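Local coordinates for DUF3845 domain-containing protein (PDB 3GF6) that is of unknown function, a bacterial lipoprotein from Bacteroides thetaiotaomicron with an all-beta fold, whose family is grouped with the C1q/TNF-like domains, at residues 38-43 / 207-212; 119-124 / 171-176. All blocks are in the same frame, centred on the assembly; numbering follows the deposited sequence. Where two conformers were deposited one is given.

Contact 1 of 2, residues 38-43 / 207-212; sequences EDYVLD and LRIDKE. With EDO (1,2-ethanediol), chain F.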
ATOM      1  N   GLU A  38     -12.019 -12.524   8.245  1.00 11.70           N
ATOM      2  CA  GLU A  38     -12.569 -11.530   9.145  1.00 12.97           C
ATOM      3  C   GLU A  38     -11.740 -10.257   9.047  1.00 12.19           C
ATOM      4  O   GLU A  38     -10.628 -10.243   8.474  1.00 11.31           O
ATOM      5  CB  GLU A  38     -12.554 -12.048  10.571  1.00 15.82           C
ATOM      6  CG  GLU A  38     -11.212 -12.318  11.110  1.00 16.51           C
ATOM      7  CD  GLU A  38     -11.250 -12.966  12.513  1.00 32.00           C
ATOM      8  OE1 GLU A  38     -12.349 -13.183  13.038  1.00 41.22           O
ATOM      9  OE2 GLU A  38     -10.172 -13.255  13.078  1.00 30.65           O
ATOM     10  N   ASP A  39     -12.310  -9.183   9.576  1.00 10.91           N
ATOM     11  CA  ASP A  39     -11.583  -7.914   9.634  1.00 13.03           C
ATOM     12  C   ASP A  39     -10.429  -8.036  10.628  1.00 14.36           C
ATOM     13  O   ASP A  39     -10.484  -8.802  11.610  1.00 13.45           O
ATOM     14  CB  ASP A  39     -12.444  -6.776  10.193  1.00 11.90           C
ATOM     15  CG  ASP A  39     -13.705  -6.486   9.393  1.00 16.23           C
ATOM     16  OD1 ASP A  39     -13.917  -6.935   8.255  1.00 16.09           O
ATOM     17  OD2 ASP A  39     -14.532  -5.766   9.983  1.00 16.88           O
ATOM     18  N   TYR A  40      -9.410  -7.217  10.451  1.00 13.99           N
ATOM     19  CA  TYR A  40      -8.380  -7.088  11.522  1.00 13.04           C
ATOM     20  C   TYR A  40      -7.884  -5.654  11.637  1.00 12.50           C
ATOM     21  O   TYR A  40      -8.109  -4.850  10.731  1.00 10.44           O
ATOM     22  CB  TYR A  40      -7.244  -8.077  11.314  1.00 13.44           C
ATOM     23  CG  TYR A  40      -6.275  -7.747  10.202  1.00 14.17           C
ATOM     24  CD1 TYR A  40      -5.170  -6.935  10.446  1.00 18.96           C
ATOM     25  CD2 TYR A  40      -6.462  -8.237   8.912  1.00 12.33           C
ATOM     26  CE1 TYR A  40      -4.282  -6.627   9.461  1.00 17.47           C
ATOM     27  CE2 TYR A  40      -5.574  -7.947   7.919  1.00 12.79           C
ATOM     28  CZ  TYR A  40      -4.482  -7.109   8.190  1.00 15.65           C
ATOM     29  OH  TYR A  40      -3.569  -6.808   7.204  1.00 14.49           O
ATOM     30  N   VAL A  41      -7.248  -5.332  12.758  1.00 11.87           N
ATOM     31  CA  VAL A  41      -6.821  -3.957  12.949  1.00 12.85           C
ATOM     32  C   VAL A  41      -5.341  -3.882  13.328  1.00 14.53           C
ATOM     33  O   VAL A  41      -4.931  -4.451  14.348  1.00 14.52           O
ATOM     34  CB  VAL A  41      -7.682  -3.284  14.010  1.00 16.75           C
ATOM     35  CG1 VAL A  41      -7.217  -1.840  14.264  1.00 15.36           C
ATOM     36  CG2 VAL A  41      -9.192  -3.301  13.588  1.00 16.34           C
ATOM     37  N   LEU A  42      -4.532  -3.217  12.495  1.00 11.89           N
ATOM     38  CA  LEU A  42      -3.178  -2.846  12.895  1.00 13.56           C
ATOM     39  C   LEU A  42      -3.288  -1.671  13.895  1.00 11.38           C
ATOM     40  O   LEU A  42      -4.040  -0.729  13.618  1.00 11.40           O
ATOM     41  CB  LEU A  42      -2.370  -2.446  11.655  1.00 13.19           C
ATOM     42  CG  LEU A  42      -0.997  -1.802  11.808  1.00 17.46           C
ATOM     43  CD1 LEU A  42      -0.019  -2.622  12.710  1.00 14.75           C
ATOM     44  CD2 LEU A  42      -0.439  -1.583  10.374  1.00 12.94           C
ATOM     45  N   ASP A  43      -2.550  -1.698  15.024  1.00 11.61           N
ATOM     46  CA  ASP A  43      -2.672  -0.674  16.090  1.00 12.46           C
ATOM     47  C   ASP A  43      -1.242  -0.493  16.656  1.00 13.58           C
ATOM     48  O   ASP A  43      -0.742  -1.367  17.350  1.00 13.03           O
ATOM     49  CB  ASP A  43      -3.642  -1.192  17.157  1.00 11.83           C
ATOM     50  CG  ASP A  43      -4.014  -0.180  18.190  1.00 13.88           C
ATOM     51  OD1 ASP A  43      -3.277   0.801  18.355  1.00 11.11           O
ATOM     52  OD2 ASP A  43      -5.048  -0.414  18.871  1.00 13.99           O
ATOM     53  N   LEU A 207      -5.156   0.942  11.612  1.00 11.66           N
ATOM     54  CA  LEU A 207      -5.517   0.674  10.246  1.00  8.92           C
ATOM     55  C   LEU A 207      -6.358  -0.591  10.283  1.00  9.94           C
ATOM     56  O   LEU A 207      -5.815  -1.689  10.526  1.00 10.27           O
ATOM     57  CB  LEU A 207      -4.296   0.489   9.320  1.00 11.97           C
ATOM     58  CG  LEU A 207      -4.609   0.248   7.825  1.00 12.46           C
ATOM     59  CD1 LEU A 207      -5.194   1.571   7.243  1.00 10.68           C
ATOM     60  CD2 LEU A 207      -3.413  -0.212   7.019  1.00 14.70           C
ATOM     61  N   ARG A 208      -7.656  -0.439  10.032  1.00 11.41           N
ATOM     62  CA  ARG A 208      -8.543  -1.612   9.821  1.00 11.64           C
ATOM     63  C   ARG A 208      -8.472  -2.102   8.390  1.00 13.42           C
ATOM     64  O   ARG A 208      -8.604  -1.321   7.446  1.00 11.37           O
ATOM     65  CB  ARG A 208      -9.976  -1.313  10.205  1.00 13.62           C
ATOM     66  CG  ARG A 208     -10.877  -2.554  10.110  1.00 12.75           C
ATOM     67  CD  ARG A 208     -12.301  -2.280  10.496  1.00  9.60           C
ATOM     68  NE  ARG A 208     -12.958  -1.313   9.632  1.00 13.44           N
ATOM     69  CZ  ARG A 208     -13.232  -0.040   9.944  1.00 16.95           C
ATOM     70  NH1 ARG A 208     -12.887   0.481  11.122  1.00 18.95           N
ATOM     71  NH2 ARG A 208     -13.857   0.724   9.054  1.00 19.18           N
ATOM     72  N   ILE A 209      -8.217  -3.405   8.216  1.00 11.80           N
ATOM     73  CA  ILE A 209      -8.280  -4.048   6.905  1.00 11.49           C
ATOM     74  C   ILE A 209      -9.528  -4.935   6.995  1.00 12.21           C
ATOM     75  O   ILE A 209      -9.605  -5.857   7.851  1.00  8.86           O
ATOM     76  CB  ILE A 209      -7.045  -4.896   6.601  1.00 10.02           C
ATOM     77  CG1 ILE A 209      -5.798  -4.003   6.539  1.00 12.10           C
ATOM     78  CG2 ILE A 209      -7.261  -5.754   5.320  1.00 11.24           C
ATOM     79  CD1 ILE A 209      -5.798  -2.929   5.374  1.00 11.00           C
ATOM     80  N   ASP A 210     -10.511  -4.602   6.157  1.00 11.93           N
ATOM     81  CA  ASP A 210     -11.795  -5.305   6.161  1.00 12.12           C
ATOM     82  C   ASP A 210     -11.620  -6.657   5.492  1.00 11.50           C
ATOM     83  O   ASP A 210     -10.766  -6.861   4.601  1.00 12.28           O
ATOM     84  CB  ASP A 210     -12.900  -4.512   5.466  1.00 12.94           C
ATOM     85  CG  ASP A 210     -13.387  -3.300   6.282  1.00 13.38           C
ATOM     86  OD1 ASP A 210     -12.893  -3.021   7.367  1.00 18.12           O
ATOM     87  OD2 ASP A 210     -14.279  -2.593   5.800  1.00 16.86           O
ATOM     88  N   LYS A 211     -12.491  -7.567   5.881  1.00 12.47           N
ATOM     89  CA  LYS A 211     -12.431  -8.960   5.429  1.00 12.85           C
ATOM     90  C   LYS A 211     -12.560  -9.124   3.911  1.00 12.96           C
ATOM     91  O   LYS A 211     -12.114 -10.117   3.381  1.00 15.20           O
ATOM     92  CB  LYS A 211     -13.485  -9.796   6.165  1.00 16.22           C
ATOM     93  CG  LYS A 211     -14.869  -9.726   5.631  1.00 19.89           C
ATOM     94  CD  LYS A 211     -15.853 -10.504   6.529  1.00 27.84           C
ATOM     95  CE  LYS A 211     -16.830  -9.590   7.233  1.00 38.65           C
ATOM     96  NZ  LYS A 211     -17.711  -8.849   6.267  1.00 36.21           N
ATOM     97  N   GLU A 212     -13.161  -8.146   3.221  1.00  9.99           N
ATOM     98  CA  GLU A 212     -13.307  -8.181   1.773  1.00 11.03           C
ATOM     99  C   GLU A 212     -11.976  -7.971   1.027  1.00 10.29           C
ATOM    100  O   GLU A 212     -11.895  -8.241  -0.152  1.00 12.29           O
ATOM    101  CB  GLU A 212     -14.284  -7.102   1.292  1.00 15.75           C
ATOM    102  CG  GLU A 212     -15.750  -7.321   1.675  1.00 17.09           C
ATOM    103  CD  GLU A 212     -16.117  -6.930   3.092  1.00 20.63           C
ATOM    104  OE1 GLU A 212     -15.323  -6.364   3.877  1.00 12.69           O
ATOM    105  OE2 GLU A 212     -17.254  -7.233   3.438  1.00 24.19           O
TER
HETATM  106  C1  EDO F   6     -11.870   1.399  14.866  1.00 37.14           C
HETATM  107  O1  EDO F   6     -12.885   1.808  13.929  1.00 46.41           O
HETATM  108  C2  EDO F   6     -10.924   0.424  14.179  1.00 30.63           C
HETATM  109  O2  EDO F   6     -11.661  -0.584  13.460  1.00 30.26           O
HETATM  110  O   HOH W   1     -16.046  -6.212   6.708  1.00 22.59           O
HETATM  111  O   HOH W   2     -15.629  -3.420   8.967  1.00 31.00           O
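Glu38 meets Lys211 with its backbone: the Glu38 carbonyl C lies 3.4 Å from Lys211 CB. At Asp39 the carboxylate reaches over to the backbone of Lys211, where Asp39 OD1 accepts Lys211 N at 2.8 Å on its anti side, 21° out of the carboxylate plane. A water bound to the same oxygen connects it with Lys211 NZ and Glu212 OE1. Asp39 OD2 stands 4.1 Å from Asp210 OD1, two like charges that a second water spans, weakly on the Asp210 side; the nearby Arg208 probably eases their repulsion.

Tyr40 pairs with Ile209 through two backbone bonds, and its CG sits between the backbone N and the carbonyl carbon (chi1 74°), laying one ring face over Ile209. Ile209 CB comes 4.0 Å from the Tyr40 ring centroid in a CH-pi contact, while the hydroxyl bonds Lys64 O and Ser81 OG. On the other face of the sheet, Val41 CG2 packs 3.9 Å from Arg208 CG. Beyond CG the Arg208 chain bends at chi3 (62°), bringing Arg208 NE to the syn lone pair of Asp210 OD1 at 2.8 Å; NH1 goes to an ethanediol and NH2 to Glu121. A leucine in place of Arg208 would probably leave Asp210 OD1 and Glu121 without this positive partner and deepen the repulsion between the two aspartates. Leu42 closes the ladder with two backbone bonds to Leu207, both side chains turned inward with Ile61. This is regular antiparallel pairing at the edge of a beta-sandwich sheet.

Contact 2 of 2, residues 119-124 / 171-176; sequences KGELLV and TCTFDI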
ATOM      1  N   LYS A 119      -9.987  -2.661   1.227  1.00  9.94           N
ATOM      2  CA  LYS A 119     -11.130  -2.068   1.902  0.50 11.88           C
ATOM      3  C   LYS A 119     -10.789  -1.969   3.365  1.00 10.96           C
ATOM      4  O   LYS A 119     -10.265  -2.912   3.928  1.00 13.15           O
ATOM      5  CB  LYS A 119     -12.405  -2.924   1.695  0.50 12.83           C
ATOM      6  CG  LYS A 119     -13.654  -2.423   2.435  0.50 14.70           C
ATOM      7  CD  LYS A 119     -14.882  -3.262   2.062  0.50 14.12           C
ATOM      8  CE  LYS A 119     -16.114  -2.968   2.915  0.50 17.74           C
ATOM      9  NZ  LYS A 119     -16.142  -1.570   3.411  0.50 20.44           N
ATOM     10  N   GLY A 120     -11.085  -0.831   3.964  1.00 11.53           N
ATOM     11  CA  GLY A 120     -10.723  -0.593   5.356  1.00 12.64           C
ATOM     12  C   GLY A 120     -10.713   0.858   5.764  1.00 12.69           C
ATOM     13  O   GLY A 120     -11.365   1.675   5.155  1.00 12.77           O
ATOM     14  N   GLU A 121      -9.998   1.161   6.842  1.00 10.24           N
ATOM     15  CA  GLU A 121      -9.982   2.527   7.373  1.00 11.77           C
ATOM     16  C   GLU A 121      -8.706   2.851   8.106  1.00 10.85           C
ATOM     17  O   GLU A 121      -8.217   2.058   8.909  1.00 11.61           O
ATOM     18  CB  GLU A 121     -11.196   2.785   8.276  1.00 11.22           C
ATOM     19  CG  GLU A 121     -11.344   4.232   8.693  1.00 10.54           C
ATOM     20  CD  GLU A 121     -12.493   4.464   9.645  1.00 20.97           C
ATOM     21  OE1 GLU A 121     -13.269   3.522   9.898  1.00 18.65           O
ATOM     22  OE2 GLU A 121     -12.611   5.594  10.161  1.00 19.61           O
ATOM     23  N   LEU A 122      -8.146   4.021   7.792  1.00 11.62           N
ATOM     24  CA  LEU A 122      -7.052   4.611   8.550  1.00 11.50           C
ATOM     25  C   LEU A 122      -7.646   5.583   9.562  1.00 11.96           C
ATOM     26  O   LEU A 122      -8.462   6.423   9.209  1.00 10.57           O
ATOM     27  CB  LEU A 122      -6.098   5.365   7.618  1.00  8.08           C
ATOM     28  CG  LEU A 122      -4.905   6.094   8.248  1.00 12.69           C
ATOM     29  CD1 LEU A 122      -3.899   5.154   8.917  1.00 12.52           C
ATOM     30  CD2 LEU A 122      -4.225   6.949   7.169  1.00 12.09           C
ATOM     31  N   LEU A 123      -7.239   5.426  10.821  1.00 12.04           N
ATOM     32  CA  LEU A 123      -7.618   6.345  11.904  1.00 10.89           C
ATOM     33  C   LEU A 123      -6.428   6.795  12.736  1.00 14.03           C
ATOM     34  O   LEU A 123      -5.761   5.948  13.369  1.00 15.12           O
ATOM     35  CB  LEU A 123      -8.614   5.684  12.889  1.00 12.66           C
ATOM     36  CG  LEU A 123      -9.844   5.006  12.310  1.00 15.43           C
ATOM     37  CD1 LEU A 123      -9.501   3.549  11.938  1.00 17.39           C
ATOM     38  CD2 LEU A 123     -11.078   5.083  13.309  1.00 14.23           C
ATOM     39  N   VAL A 124      -6.217   8.122  12.820  1.00 11.13           N
ATOM     40  CA  VAL A 124      -5.382   8.697  13.892  1.00 15.80           C
ATOM     41  C   VAL A 124      -6.138   8.728  15.198  1.00 19.54           C
ATOM     42  O   VAL A 124      -7.382   8.728  15.204  1.00 20.16           O
ATOM     43  CB  VAL A 124      -4.901  10.157  13.609  1.00 18.95           C
ATOM     44  CG1 VAL A 124      -4.484  10.298  12.203  1.00 13.14           C
ATOM     45  CG2 VAL A 124      -5.991  11.176  13.945  1.00 21.56           C
ATOM     46  N   THR A 171      -9.650  10.436   9.840  1.00 14.47           N
ATOM     47  CA  THR A 171      -9.929   9.115   9.291  1.00 11.52           C
ATOM     48  C   THR A 171     -10.042   9.144   7.783  1.00 12.28           C
ATOM     49  O   THR A 171     -10.394  10.172   7.186  1.00 11.23           O
ATOM     50  CB  THR A 171     -11.239   8.488   9.866  1.00 15.33           C
ATOM     51  OG1 THR A 171     -12.381   9.232   9.435  1.00 16.22           O
ATOM     52  CG2 THR A 171     -11.213   8.469  11.366  1.00 17.19           C
ATOM     53  N   CYS A 172      -9.680   8.030   7.168  1.00 11.30           N
ATOM     54  CA  CYS A 172      -9.872   7.830   5.756  1.00 11.75           C
ATOM     55  C   CYS A 172     -10.394   6.413   5.574  1.00 13.10           C
ATOM     56  O   CYS A 172      -9.683   5.436   5.914  1.00 11.81           O
ATOM     57  CB  CYS A 172      -8.565   8.033   4.983  1.00 13.25           C
ATOM     58  SG  CYS A 172      -8.762   7.882   3.181  1.00 15.63           S
ATOM     59  N   THR A 173     -11.610   6.317   5.011  1.00 12.24           N
ATOM     60  CA  THR A 173     -12.334   5.052   4.821  1.00  9.51           C
ATOM     61  C   THR A 173     -12.323   4.751   3.347  1.00 12.62           C
ATOM     62  O   THR A 173     -12.764   5.586   2.541  1.00 12.77           O
ATOM     63  CB  THR A 173     -13.775   5.185   5.349  1.00 11.34           C
ATOM     64  OG1 THR A 173     -13.729   5.644   6.702  1.00 15.13           O
ATOM     65  CG2 THR A 173     -14.559   3.883   5.259  1.00 12.30           C
ATOM     66  N   PHE A 174     -11.790   3.585   2.978  1.00 13.04           N
ATOM     67  CA  PHE A 174     -11.525   3.283   1.564  1.00 12.01           C
ATOM     68  C   PHE A 174     -12.049   1.927   1.134  1.00 14.76           C
ATOM     69  O   PHE A 174     -12.193   1.014   1.942  1.00 11.41           O
ATOM     70  CB  PHE A 174     -10.000   3.353   1.270  1.00 14.26           C
ATOM     71  CG  PHE A 174      -9.153   2.615   2.276  1.00 14.78           C
ATOM     72  CD1 PHE A 174      -8.903   1.270   2.127  1.00 14.23           C
ATOM     73  CD2 PHE A 174      -8.641   3.275   3.391  1.00 15.17           C
ATOM     74  CE1 PHE A 174      -8.173   0.563   3.081  1.00 14.62           C
ATOM     75  CE2 PHE A 174      -7.862   2.592   4.340  1.00 13.96           C
ATOM     76  CZ  PHE A 174      -7.637   1.233   4.186  1.00 13.48           C
ATOM     77  N   ASP A 175     -12.324   1.792  -0.166  1.00 13.54           N
ATOM     78  CA  ASP A 175     -12.745   0.531  -0.745  1.00 11.60           C
ATOM     79  C   ASP A 175     -12.447   0.629  -2.235  1.00 15.38           C
ATOM     80  O   ASP A 175     -13.258   1.139  -3.007  1.00 15.96           O
ATOM     81  CB  ASP A 175     -14.235   0.282  -0.483  1.00 13.43           C
ATOM     82  CG  ASP A 175     -14.695  -1.121  -0.919  1.00 13.85           C
ATOM     83  OD1 ASP A 175     -13.865  -1.882  -1.466  1.00 13.67           O
ATOM     84  OD2 ASP A 175     -15.898  -1.466  -0.704  1.00 14.06           O
ATOM     85  N   ILE A 176     -11.238   0.219  -2.608  1.00 14.49           N
ATOM     86  CA  ILE A 176     -10.729   0.373  -3.972  1.00 12.52           C
ATOM     87  C   ILE A 176     -10.481  -1.003  -4.560  1.00 13.96           C
ATOM     88  O   ILE A 176     -10.211  -2.001  -3.853  1.00 13.98           O
ATOM     89  CB  ILE A 176      -9.432   1.265  -4.063  1.00 11.24           C
ATOM     90  CG1 ILE A 176      -8.288   0.626  -3.256  1.00 14.69           C
ATOM     91  CG2 ILE A 176      -9.778   2.681  -3.617  1.00 12.69           C
ATOM     92  CD1 ILE A 176      -6.888   1.156  -3.534  1.00 13.66           C
TER
HETATM   93  O   HOH W   3     -14.372   0.857   3.769  1.00 19.73           O
HETATM   94  O   HOH W   4     -15.948   4.849   8.187  1.00 21.29           O
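Phe174 has CG between its backbone N and carbonyl carbon (chi1 47°), a torsion that swings the ring across the neighbouring strand and over Gly120. Gly120 CA lies 4.0 Å from the Phe174 ring centroid as a CH-pi contact. A CB at this glycine would sit tight against Phe174 CZ, and the backbone angles alone would jam it against the preceding carbonyl oxygen. The same two residues form a hydrogen-bonded pair, Phe174 N giving a nearly straight bond to Gly120 O at 2.9 Å. Leu122 and Cys172 repeat the pattern, their side chains facing Ile131 of strand 129-139: an antiparallel ladder whose inner surface packs on a second sheet, as in a beta-sandwich.

The other surface, with Lys119, Glu121, Thr171, Thr173 and Asp175, is mostly polar. Lys119, its CG anti to N (chi1 177°), runs its aliphatic chain across Asp175, with CD 3.5 Å from OD2; in the conformer described here NZ pairs with Asp210 and donates a hydrogen bond to a water that donates to Phe174 O. Asp175 OD1 has a salt bridge to Arg117. Glu121 stretches out between two threonines: OE2 approaches Thr171 CB at 3.2 Å, and CD lies 3.4 Å from Thr173 OG1. Its OE1 pairs with Arg208, and a water bound to Thr173 OG1 reaches the same oxygen weakly. Leu123 CG rests 3.8 Å from Thr171 CG2.

How the contacts relate
After strands 14-16 and 29-35 the chain forms strand 40-46, which pairs with strand 203-219 near the C terminus in contact 1, closing a loop of more than 160 residues. Within that span strand 112-123 meets strand 171-183, so contact 2 closes a shorter loop wholly inside the longer one; the two nest and do not cross. Strands 112-123 and 203-219 are themselves neighbours, which sets the order 40-46, 203-219, 112-123, 171-183 across one antiparallel sheet. The contacts, centred about 10 Å apart, meet along the inner pair of strands, where Leu207 CD1 packs 3.5 Å from Glu121 O.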